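Benzoylformate decarboxylase (Mycobacterium smegmatis, PDB 4Q9D) is a thiamine pyrophosphate-dependent enzyme by family, a tetramer of chains with three parallel-sheet alpha/beta domains, modelled with magnesium ion. Local coordinates at residues Leu54-Gly59 with Ile441-Thr446; Trp407-Ala412 with Gly435-Ser440; Ala88-Thr93 with Asp301-Ala306; Ala147-Met150 with Pro156-Leu159. One frame throughout, in Å; residues are numbered along the deposited sequence.

Contact 1 of 4, residues Leu54-Gly59 with Ile441-Thr446; sequences LAMADG and IQAIWT
Ala443 is the first residue of 441-446 to meet the other helix, and it does so with its methyl alone: Met56 CE lies 4.3 Å from Ala443 CB, a loose apolar touch. One turn on, Thr446 makes the closer approach, reaching toward Met56 tip to tip. The thioether sulfur is engaged on the apolar branch, with Met56 SD 3.7 Å from Thr446 CG2, while the methyl lies against both the branch point and the hydroxyl, Met56 CE standing 3.9 Å from Thr446 CB. What carries Met56 across is its shape. The chain runs out extended, with CG opposite the backbone N (chi1 -158°), and turns only at its last bond (chi3 -65°), which places the methyl so that it touches both the alanine and the threonine. The threonine hydroxyl has its polar partner elsewhere, the carbonyl O of Leu46.

This is a worked case of the N-terminal and C-terminal TPP-binding regions, represented by helix 50-64 and helix 443-449, touching here largely through one long side chain. Helix 408-421 packs against both, its Val413 on Met56 and its Pro410 on Ala443; Ser47 adds a loop contact to the methionine.

Contact 2 of 4, residues Trp407-Ala412 with Gly435-Ser440; sequences WGVPAA and GSFQYS. With FMT (formic acid), chain H.
Val409 and Phe437 supply the apolar half of this contact. The two side chains cross at about a right angle, and one branch does the touching: Val409 CG2 is 3.5 Å from Phe437 CD1, approaching the ring obliquely. The phenylalanine starts out from the far side of its helix, but with CG opposite the backbone N (chi1 -161°) the ring swings back to the valine. Phe456 of strand 454-460 packs on both.

A second group involves Ser440, through its carbonyl and its CB. Val409 CG1, the other branch, lies 3.7 Å from Ser440 O, and the proline ring sits alongside the serine, Pro410 CD being 3.6 Å from Ser440 CB. The serine hydroxyl is bonded to Gly406 O.

The polar interactions belong to the start of helix 434-439, where a formic acid molecule, probably from the crystallisation liquor, is held by three bonds. Gly435 N gives one to formic acid O2 at 3.1 Å; on the other oxygen, O1, Ser436 N (2.9 Å) and Ser436 OG (2.7 Å) converge.

Asp434, heading this helix, is a magnesium ligand, as expected for the Gly-Asp-Gly motif of thiamine diphosphate enzymes. Amide groups at a helix start, joined by a hydroxyl, make a site suited to anionic oxygens, consistent with the diphosphate-binding role of this turn in relatives, while the carbon contacts pack Phe437 and Ser440 against helix 408-421.

Contact 3 of 4, residues Ala88-Thr93 with Asp301-Ala306; sequences AYRANT and DPHRSA
The guanidinium groups of Arg90 and Arg304 meet with their planes 44° apart, Arg90 NH1 lying 3.2 Å from Arg304 NH2, and the long side chains cross at about a right angle. His303 CE1 approaches the edge of the Arg90 group, close to that plane and 4.4 Å from Arg90 NH1, and the same carbon lies over one face of the Arg304 guanidinium, offset toward its rim. The closeness of the arginines is probably explained by Asp110 of the second subunit, whose OD2 forms a salt bridge with each, so that the pair is gathered round an anion.

Two helix ends make up the framework. Asn92 closes helix 82-90 in a Schellman motif, with positive phi, and Asp301 is the N-cap of helix 302-307, accepting a bond from His303 N at Asp301 OD1 over 2.9 Å; the donor comes from above the carboxylate plane, 50° out of it. The contact ties the N-terminal TPP-binding region to the central one.

Asn92 and Asp301 also face each other, amide and carboxylate planes 83° apart. Asn92 ND2 is 3.8 Å from Asp301 OD2, too far for a bond, and is instead bonded to Met154 O. A water spans the gap, 3.1 Å from Asn92 OD1 and 2.7 Å from Asp301 OD2. Further along the second helix, Gln151 of the third subunit bonds to Ser305 OG and Pro302 O.

Contact 4 of 4, residues Ala147-Met150 with Pro156-Leu159; sequences AVAM and PVFL
Val157 projects from the start of its strand straight at Val148 and Ala149 on helix 138-150. Its CB stays back, Val157 CB being 4.9 Å from Val148 CG1, and the two methyls divide the approach. CG1 is the probe. With this branch opposite the carbonyl carbon (chi1 -57°), Val157 CG1 comes within 3.7 Å of Val148 CG1 and 4.0 Å of Val148 CB, so the valine is met on its branch point as well as on one methyl. The same carbon also rests against the helix backbone, Val157 CG1 lying 3.9 Å from Ala149 N and 4.3 Å from Ala149 CB. The remaining methyl, Val157 CG2, sits between the backbone N and the carbonyl carbon of its own residue and turns to the alanine, more distantly.

One methyl thus touches two successive helix residues, an all-carbon meeting apart from that amide nitrogen. Polar ties run alongside: the backbone of Ala149 is bonded to Gly155, and Val148 O accepts from Lys127 NZ.

The example is the return leg of a beta-alpha-beta crossover, in which helix 138-150 packs over the sheet between strands 128-130 and 157-162. Val157 bonds through its backbone to Leu95 and Ile97 of the neighbouring strand 95-101, Trp128 of strand 128-130 packs on both valines, and Ala306 of the third subunit reaches Val148 from outside.

The four contacts trace the chain's three-domain plan. Contact 4 lies within the N-terminal alpha/beta unit and contact 2 within the C-terminal one, whereas contact 1 joins those two units and contact 3 joins the N-terminal to the central one. Contacts 1 and 2, their centres about 8 Å apart, touch where Pro410 of contact 2 packs on Ala55 and Ala443 of contact 1, with Asp58 holding Trp407 between them; Asp58 also bonds Thr93 of contact 3, whose centre is about 23 Å from each. Contact 4 touches contact 3 through Pro156 and Tyr89, about 14 Å between centres. Along the chain, contact 4 nests inside contact 3, and everything inside contact 1, which closes the widest loop of the four.

Contact 1 of 4, residues Leu54-Gly59 with Ile441-Thr446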
loop_
_atom_site.group_PDB
_atom_site.type_symbol
_atom_site.label_atom_id
_atom_site.label_comp_id
_atom_site.label_asym_id
_atom_site.label_seq_id
_atom_site.Cartn_x
_atom_site.Cartn_y
_atom_site.Cartn_z
ATOM N N LEU B 54 -4.716 -3.288 22.920
ATOM C CA LEU B 54 -4.716 -2.007 22.245
ATOM C C LEU B 54 -5.940 -1.157 22.663
ATOM O O LEU B 54 -5.804 0.042 22.880
ATOM C CB LEU B 54 -4.625 -2.207 20.728
ATOM C CG LEU B 54 -4.281 -0.979 19.873
ATOM C CD1 LEU B 54 -3.734 -1.434 18.531
ATOM C CD2 LEU B 54 -5.579 -0.117 19.654
ATOM N N ALA B 55 -7.112 -1.784 22.822
ATOM C CA ALA B 55 -8.318 -1.056 23.254
ATOM C C ALA B 55 -8.153 -0.569 24.691
ATOM O O ALA B 55 -8.639 0.488 25.045
ATOM C CB ALA B 55 -9.586 -1.950 23.117
ATOM N N MET B 56 -7.434 -1.339 25.509
ATOM C CA MET B 56 -7.128 -0.940 26.882
ATOM C C MET B 56 -6.241 0.310 26.860
ATOM O O MET B 56 -6.468 1.261 27.613
ATOM C CB MET B 56 -6.401 -2.086 27.600
ATOM C CG MET B 56 -6.472 -2.072 29.108
ATOM S SD MET B 56 -5.663 -3.547 29.785
ATOM C CE MET B 56 -6.774 -4.814 29.142
ATOM N N ALA B 57 -5.241 0.317 25.980
ATOM C CA ALA B 57 -4.345 1.463 25.870
ATOM C C ALA B 57 -5.140 2.657 25.420
ATOM O O ALA B 57 -4.900 3.773 25.882
ATOM C CB ALA B 57 -3.194 1.182 24.865
ATOM N N ASP B 58 -6.084 2.417 24.507
ATOM C CA ASP B 58 -6.959 3.474 23.983
ATOM C C ASP B 58 -7.712 4.120 25.167
ATOM O O ASP B 58 -7.667 5.336 25.370
ATOM C CB ASP B 58 -7.939 2.847 22.974
ATOM C CG ASP B 58 -8.776 3.863 22.214
ATOM O OD1 ASP B 58 -8.668 5.097 22.441
ATOM O OD2 ASP B 58 -9.551 3.405 21.324
ATOM N N GLY B 59 -8.369 3.303 25.982
ATOM C CA GLY B 59 -9.082 3.836 27.142
ATOM C C GLY B 59 -8.171 4.564 28.129
ATOM O O GLY B 59 -8.532 5.617 28.662
ATOM N N ILE B 441 -13.788 -10.596 26.127
ATOM C CA ILE B 441 -14.097 -11.046 27.468
ATOM C C ILE B 441 -12.848 -11.252 28.336
ATOM O O ILE B 441 -12.873 -10.952 29.534
ATOM C CB ILE B 441 -15.014 -12.324 27.435
ATOM C CG1 ILE B 441 -15.710 -12.554 28.793
ATOM C CG2 ILE B 441 -14.270 -13.558 26.915
ATOM C CD1 ILE B 441 -16.911 -13.565 28.659
ATOM N N GLN B 442 -11.740 -11.691 27.742
ATOM C CA GLN B 442 -10.514 -11.940 28.528
ATOM C C GLN B 442 -9.974 -10.675 29.179
ATOM O O GLN B 442 -9.148 -10.754 30.098
ATOM C CB GLN B 442 -9.390 -12.590 27.673
ATOM C CG GLN B 442 -9.876 -13.731 26.738
ATOM C CD GLN B 442 -10.206 -13.207 25.346
ATOM O OE1 GLN B 442 -10.815 -12.140 25.210
ATOM N NE2 GLN B 442 -9.752 -13.925 24.300
ATOM N N ALA B 443 -10.385 -9.503 28.689
ATOM C CA ALA B 443 -9.894 -8.265 29.311
ATOM C C ALA B 443 -10.290 -8.195 30.795
ATOM O O ALA B 443 -9.639 -7.509 31.551
ATOM C CB ALA B 443 -10.394 -7.021 28.575
ATOM N N ILE B 444 -11.373 -8.870 31.206
ATOM C CA ILE B 444 -11.804 -8.739 32.600
ATOM C C ILE B 444 -10.777 -9.359 33.577
ATOM O O ILE B 444 -10.728 -9.007 34.753
ATOM C CB ILE B 444 -13.224 -9.298 32.843
ATOM C CG1 ILE B 444 -13.257 -10.805 32.692
ATOM C CG2 ILE B 444 -14.231 -8.658 31.879
ATOM C CD1 ILE B 444 -14.703 -11.355 32.770
ATOM N N TRP B 445 -9.923 -10.236 33.058
ATOM C CA TRP B 445 -8.851 -10.842 33.856
ATOM C C TRP B 445 -7.896 -9.754 34.300
ATOM O O TRP B 445 -7.441 -9.747 35.440
ATOM C CB TRP B 445 -8.097 -11.909 33.036
ATOM C CG TRP B 445 -6.960 -12.544 33.765
ATOM C CD1 TRP B 445 -7.039 -13.552 34.690
ATOM C CD2 TRP B 445 -5.562 -12.243 33.616
ATOM N NE1 TRP B 445 -5.781 -13.881 35.133
ATOM C CE2 TRP B 445 -4.855 -13.102 34.495
ATOM C CE3 TRP B 445 -4.840 -11.317 32.843
ATOM C CZ2 TRP B 445 -3.450 -13.069 34.626
ATOM C CZ3 TRP B 445 -3.429 -11.294 32.958
ATOM C CH2 TRP B 445 -2.762 -12.166 33.844
ATOM N N THR B 446 -7.575 -8.841 33.389
ATOM C CA THR B 446 -6.714 -7.710 33.729
ATOM C C THR B 446 -7.380 -6.816 34.785
ATOM O O THR B 446 -6.710 -6.311 35.686
ATOM C CB THR B 446 -6.373 -6.882 32.462
ATOM O OG1 THR B 446 -5.764 -7.732 31.494
ATOM C CG2 THR B 446 -5.413 -5.722 32.781
#

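Contact 2 of 4, residues Trp407-Ala412 with Gly435-Ser440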
loop_
_atom_site.group_PDB
_atom_site.type_symbol
_atom_site.label_atom_id
_atom_site.label_comp_id
_atom_site.label_asym_id
_atom_site.label_seq_id
_atom_site.Cartn_x
_atom_site.Cartn_y
_atom_site.Cartn_z
ATOM N N TRP B 407 -14.917 -3.349 22.197
ATOM C CA TRP B 407 -14.069 -2.225 22.625
ATOM C C TRP B 407 -14.302 -1.868 24.103
ATOM O O TRP B 407 -13.361 -1.612 24.862
ATOM C CB TRP B 407 -14.308 -0.979 21.737
ATOM C CG TRP B 407 -13.403 0.171 22.079
ATOM C CD1 TRP B 407 -12.123 0.366 21.619
ATOM C CD2 TRP B 407 -13.682 1.275 22.971
ATOM N NE1 TRP B 407 -11.599 1.522 22.154
ATOM C CE2 TRP B 407 -12.526 2.100 22.989
ATOM C CE3 TRP B 407 -14.800 1.654 23.744
ATOM C CZ2 TRP B 407 -12.451 3.292 23.750
ATOM C CZ3 TRP B 407 -14.729 2.827 24.509
ATOM C CH2 TRP B 407 -13.560 3.633 24.507
ATOM N N GLY B 408 -15.567 -1.827 24.513
ATOM C CA GLY B 408 -15.898 -1.217 25.800
ATOM C C GLY B 408 -15.347 -1.941 27.013
ATOM O O GLY B 408 -14.983 -1.320 28.020
ATOM N N VAL B 409 -15.269 -3.263 26.927
ATOM C CA VAL B 409 -14.775 -4.033 28.062
ATOM C C VAL B 409 -13.285 -3.728 28.334
ATOM O O VAL B 409 -12.912 -3.341 29.427
ATOM C CB VAL B 409 -15.029 -5.577 27.882
ATOM C CG1 VAL B 409 -14.299 -6.385 28.963
ATOM C CG2 VAL B 409 -16.531 -5.896 27.942
ATOM N N PRO B 410 -12.409 -3.913 27.329
ATOM C CA PRO B 410 -10.999 -3.541 27.595
ATOM C C PRO B 410 -10.792 -2.038 27.789
ATOM O O PRO B 410 -9.936 -1.647 28.592
ATOM C CB PRO B 410 -10.228 -4.069 26.360
ATOM C CG PRO B 410 -11.312 -4.253 25.262
ATOM C CD PRO B 410 -12.574 -4.664 26.078
ATOM N N ALA B 411 -11.533 -1.195 27.062
ATOM C CA ALA B 411 -11.431 0.252 27.283
ATOM C C ALA B 411 -11.787 0.632 28.726
ATOM O O ALA B 411 -11.155 1.514 29.319
ATOM C CB ALA B 411 -12.331 1.022 26.293
ATOM N N ALA B 412 -12.804 -0.019 29.288
ATOM C CA ALA B 412 -13.148 0.227 30.694
ATOM C C ALA B 412 -11.963 -0.065 31.637
ATOM O O ALA B 412 -11.738 0.659 32.604
ATOM C CB ALA B 412 -14.368 -0.607 31.107
ATOM N N GLY B 435 -23.550 -10.347 23.615
ATOM C CA GLY B 435 -22.726 -10.637 22.445
ATOM C C GLY B 435 -21.433 -9.817 22.468
ATOM O O GLY B 435 -20.333 -10.351 22.292
ATOM N N SER B 436 -21.577 -8.516 22.683
ATOM C CA SER B 436 -20.449 -7.608 22.799
ATOM C C SER B 436 -19.483 -8.029 23.880
ATOM O O SER B 436 -18.270 -7.935 23.699
ATOM C CB SER B 436 -20.935 -6.179 23.095
ATOM O OG SER B 436 -21.686 -5.694 21.980
ATOM N N PHE B 437 -20.022 -8.491 25.006
ATOM C CA PHE B 437 -19.191 -8.927 26.125
ATOM C C PHE B 437 -18.216 -10.053 25.746
ATOM O O PHE B 437 -17.127 -10.121 26.300
ATOM C CB PHE B 437 -20.051 -9.389 27.305
ATOM C CG PHE B 437 -19.316 -9.412 28.617
ATOM C CD1 PHE B 437 -18.888 -8.222 29.215
ATOM C CD2 PHE B 437 -19.074 -10.615 29.272
ATOM C CE1 PHE B 437 -18.203 -8.240 30.441
ATOM C CE2 PHE B 437 -18.384 -10.640 30.485
ATOM C CZ PHE B 437 -17.938 -9.455 31.061
ATOM N N GLN B 438 -18.597 -10.923 24.813
ATOM C CA GLN B 438 -17.742 -12.075 24.443
ATOM C C GLN B 438 -16.484 -11.743 23.651
ATOM O O GLN B 438 -15.486 -12.470 23.760
ATOM C CB GLN B 438 -18.524 -13.105 23.622
ATOM C CG GLN B 438 -19.859 -13.468 24.223
ATOM C CD GLN B 438 -19.744 -13.943 25.649
ATOM O OE1 GLN B 438 -18.953 -14.844 25.955
ATOM N NE2 GLN B 438 -20.546 -13.347 26.541
ATOM N N TYR B 439 -16.532 -10.696 22.822
ATOM C CA TYR B 439 -15.418 -10.384 21.901
ATOM C C TYR B 439 -14.081 -10.252 22.596
ATOM O O TYR B 439 -13.079 -10.786 22.122
ATOM C CB TYR B 439 -15.663 -9.103 21.059
ATOM C CG TYR B 439 -16.694 -9.270 19.962
ATOM C CD1 TYR B 439 -16.326 -9.358 18.625
ATOM C CD2 TYR B 439 -18.048 -9.288 20.272
ATOM C CE1 TYR B 439 -17.307 -9.498 17.619
ATOM C CE2 TYR B 439 -19.014 -9.427 19.298
ATOM C CZ TYR B 439 -18.646 -9.548 17.986
ATOM O OH TYR B 439 -19.656 -9.675 17.058
ATOM N N SER B 440 -14.075 -9.511 23.700
ATOM C CA SER B 440 -12.847 -9.207 24.413
ATOM C C SER B 440 -13.054 -9.520 25.880
ATOM O O SER B 440 -12.552 -8.822 26.757
ATOM C CB SER B 440 -12.466 -7.722 24.243
ATOM O OG SER B 440 -12.293 -7.389 22.868
HETATM C C FMT H . -25.209 -7.288 22.132
HETATM O O1 FMT H . -24.024 -6.977 22.126
HETATM O O2 FMT H . -25.591 -8.430 22.355
#

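Contact 3 of 4, residues Ala88-Thr93 with Asp301-Ala306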
loop_
_atom_site.group_PDB
_atom_site.type_symbol
_atom_site.label_atom_id
_atom_site.label_comp_id
_atom_site.label_asym_id
_atom_site.label_seq_id
_atom_site.Cartn_x
_atom_site.Cartn_y
_atom_site.Cartn_z
ATOM N N ALA B 88 -9.233 3.068 17.636
ATOM C CA ALA B 88 -8.318 4.089 18.139
ATOM C C ALA B 88 -8.100 5.174 17.082
ATOM O O ALA B 88 -8.015 6.364 17.381
ATOM C CB ALA B 88 -6.955 3.440 18.545
ATOM N N TYR B 89 -7.967 4.743 15.835
ATOM C CA TYR B 89 -7.752 5.679 14.760
ATOM C C TYR B 89 -9.000 6.594 14.599
ATOM O O TYR B 89 -8.875 7.824 14.488
ATOM C CB TYR B 89 -7.476 4.921 13.458
ATOM C CG TYR B 89 -7.187 5.872 12.306
ATOM C CD1 TYR B 89 -5.886 6.196 11.972
ATOM C CD2 TYR B 89 -8.224 6.436 11.550
ATOM C CE1 TYR B 89 -5.597 7.048 10.912
ATOM C CE2 TYR B 89 -7.951 7.305 10.494
ATOM C CZ TYR B 89 -6.643 7.611 10.181
ATOM O OH TYR B 89 -6.352 8.466 9.137
ATOM N N ARG B 90 -10.198 6.002 14.607
ATOM C CA ARG B 90 -11.441 6.811 14.512
ATOM C C ARG B 90 -11.637 7.750 15.720
ATOM O O ARG B 90 -12.204 8.826 15.580
ATOM C CB ARG B 90 -12.670 5.911 14.363
ATOM C CG ARG B 90 -12.731 5.087 13.061
ATOM C CD ARG B 90 -12.814 5.948 11.840
ATOM N NE ARG B 90 -13.407 5.232 10.696
ATOM C CZ ARG B 90 -13.544 5.766 9.479
ATOM N NH1 ARG B 90 -13.114 7.002 9.222
ATOM N NH2 ARG B 90 -14.082 5.056 8.501
ATOM N N ALA B 91 -11.161 7.351 16.901
ATOM C CA ALA B 91 -11.223 8.207 18.104
ATOM C C ALA B 91 -10.137 9.285 18.187
ATOM O O ALA B 91 -10.086 10.056 19.169
ATOM C CB ALA B 91 -11.178 7.339 19.396
ATOM N N ASN B 92 -9.249 9.334 17.198
ATOM C CA ASN B 92 -8.081 10.230 17.296
ATOM C C ASN B 92 -7.259 10.041 18.589
ATOM O O ASN B 92 -6.861 10.995 19.260
ATOM C CB ASN B 92 -8.505 11.692 17.122
ATOM C CG ASN B 92 -9.231 11.936 15.796
ATOM O OD1 ASN B 92 -10.390 12.331 15.775
ATOM N ND2 ASN B 92 -8.557 11.679 14.704
ATOM N N THR B 93 -7.016 8.796 18.955
ATOM C CA THR B 93 -6.272 8.527 20.172
ATOM C C THR B 93 -4.769 8.423 19.872
ATOM O O THR B 93 -4.375 7.670 18.982
ATOM C CB THR B 93 -6.739 7.215 20.795
ATOM O OG1 THR B 93 -8.163 7.267 20.979
ATOM C CG2 THR B 93 -6.041 6.977 22.162
ATOM N N ASP B 301 -9.770 17.949 12.641
ATOM C CA ASP B 301 -9.367 16.896 11.709
ATOM C C ASP B 301 -9.704 17.214 10.253
ATOM O O ASP B 301 -10.832 17.029 9.818
ATOM C CB ASP B 301 -9.983 15.557 12.135
ATOM C CG ASP B 301 -9.538 14.383 11.246
ATOM O OD1 ASP B 301 -8.781 14.597 10.263
ATOM O OD2 ASP B 301 -9.964 13.234 11.529
ATOM N N PRO B 302 -8.695 17.646 9.479
ATOM C CA PRO B 302 -8.906 18.037 8.083
ATOM C C PRO B 302 -9.595 16.954 7.249
ATOM O O PRO B 302 -10.202 17.277 6.228
ATOM C CB PRO B 302 -7.476 18.306 7.555
ATOM C CG PRO B 302 -6.617 18.418 8.795
ATOM C CD PRO B 302 -7.263 17.598 9.847
ATOM N N HIS B 303 -9.479 15.691 7.663
ATOM C CA HIS B 303 -10.144 14.634 6.946
ATOM C C HIS B 303 -11.670 14.790 7.082
ATOM O O HIS B 303 -12.427 14.580 6.116
ATOM C CB HIS B 303 -9.716 13.234 7.444
ATOM C CG HIS B 303 -10.570 12.144 6.875
ATOM N ND1 HIS B 303 -11.567 11.509 7.603
ATOM C CD2 HIS B 303 -10.638 11.616 5.627
ATOM C CE1 HIS B 303 -12.174 10.629 6.838
ATOM N NE2 HIS B 303 -11.623 10.666 5.630
ATOM N N ARG B 304 -12.114 15.134 8.287
ATOM C CA ARG B 304 -13.549 15.323 8.560
ATOM C C ARG B 304 -14.162 16.517 7.819
ATOM O O ARG B 304 -15.313 16.450 7.377
ATOM C CB ARG B 304 -13.831 15.426 10.064
ATOM C CG ARG B 304 -13.827 14.071 10.749
ATOM C CD ARG B 304 -14.725 13.151 9.883
ATOM N NE ARG B 304 -14.503 11.725 10.069
ATOM C CZ ARG B 304 -15.273 10.773 9.539
ATOM N NH1 ARG B 304 -16.357 11.075 8.808
ATOM N NH2 ARG B 304 -14.972 9.511 9.777
ATOM N N SER B 305 -13.409 17.602 7.666
ATOM C CA SER B 305 -13.911 18.720 6.857
ATOM C C SER B 305 -13.826 18.362 5.377
ATOM O O SER B 305 -14.654 18.796 4.582
ATOM C CB SER B 305 -13.121 20.012 7.141
ATOM O OG SER B 305 -11.732 19.730 7.219
ATOM N N ALA B 306 -12.826 17.557 5.001
ATOM C CA ALA B 306 -12.648 17.205 3.586
ATOM C C ALA B 306 -13.751 16.322 3.026
ATOM O O ALA B 306 -14.098 16.449 1.850
ATOM C CB ALA B 306 -11.300 16.524 3.356
HETATM O O HOH W 1 -11.923 12.260 13.062
#

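Contact 4 of 4, residues Ala147-Met150 with Pro156-Leu159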
loop_
_atom_site.group_PDB
_atom_site.type_symbol
_atom_site.label_atom_id
_atom_site.label_comp_id
_atom_site.label_asym_id
_atom_site.label_seq_id
_atom_site.Cartn_x
_atom_site.Cartn_y
_atom_site.Cartn_z
ATOM N N ALA B 147 5.864 12.541 18.159
ATOM C CA ALA B 147 5.558 13.766 17.440
ATOM C C ALA B 147 4.370 13.597 16.488
ATOM O O ALA B 147 3.463 14.454 16.442
ATOM C CB ALA B 147 6.803 14.280 16.677
ATOM N N VAL B 148 4.351 12.496 15.741
ATOM C CA VAL B 148 3.269 12.298 14.770
ATOM C C VAL B 148 1.931 12.039 15.488
ATOM O O VAL B 148 0.933 12.644 15.153
ATOM C CB VAL B 148 3.530 11.155 13.791
ATOM C CG1 VAL B 148 2.250 10.901 12.896
ATOM C CG2 VAL B 148 4.794 11.437 12.925
ATOM N N ALA B 149 1.949 11.148 16.476
ATOM C CA ALA B 149 0.778 10.813 17.259
ATOM C C ALA B 149 0.142 12.043 17.913
ATOM O O ALA B 149 -1.077 12.123 18.009
ATOM C CB ALA B 149 1.138 9.768 18.364
ATOM N N MET B 150 0.973 12.976 18.376
ATOM C CA MET B 150 0.525 14.052 19.259
ATOM C C MET B 150 0.150 15.319 18.523
ATOM O O MET B 150 -0.594 16.130 19.062
ATOM C CB MET B 150 1.577 14.364 20.326
ATOM C CG MET B 150 1.723 13.260 21.380
ATOM S SD MET B 150 0.222 13.141 22.413
ATOM C CE MET B 150 0.427 14.599 23.462
ATOM N N PRO B 156 -3.147 7.029 16.091
ATOM C CA PRO B 156 -2.155 5.992 16.401
ATOM C C PRO B 156 -1.066 5.913 15.333
ATOM O O PRO B 156 -1.290 6.241 14.154
ATOM C CB PRO B 156 -2.986 4.705 16.414
ATOM C CG PRO B 156 -4.123 5.003 15.411
ATOM C CD PRO B 156 -4.437 6.471 15.628
ATOM N N VAL B 157 0.117 5.469 15.743
ATOM C CA VAL B 157 1.197 5.256 14.784
ATOM C C VAL B 157 1.825 3.894 15.036
ATOM O O VAL B 157 1.638 3.315 16.110
ATOM C CB VAL B 157 2.264 6.375 14.866
ATOM C CG1 VAL B 157 1.614 7.755 14.641
ATOM C CG2 VAL B 157 2.956 6.329 16.216
ATOM N N PHE B 158 2.563 3.377 14.044
ATOM C CA PHE B 158 3.140 2.043 14.140
ATOM C C PHE B 158 4.670 2.060 13.925
ATOM O O PHE B 158 5.186 2.646 12.954
ATOM C CB PHE B 158 2.474 1.095 13.121
ATOM C CG PHE B 158 3.029 -0.316 13.136
ATOM C CD1 PHE B 158 2.646 -1.228 14.118
ATOM C CD2 PHE B 158 3.889 -0.744 12.145
ATOM C CE1 PHE B 158 3.134 -2.545 14.119
ATOM C CE2 PHE B 158 4.404 -2.041 12.151
ATOM C CZ PHE B 158 4.037 -2.942 13.133
ATOM N N LEU B 159 5.383 1.385 14.815
ATOM C CA LEU B 159 6.839 1.249 14.709
ATOM C C LEU B 159 7.190 -0.202 14.833
ATOM O O LEU B 159 6.817 -0.847 15.810
ATOM C CB LEU B 159 7.518 1.960 15.874
ATOM C CG LEU B 159 8.100 3.352 15.715
ATOM C CD1 LEU B 159 8.767 3.713 17.045
ATOM C CD2 LEU B 159 9.144 3.354 14.594
#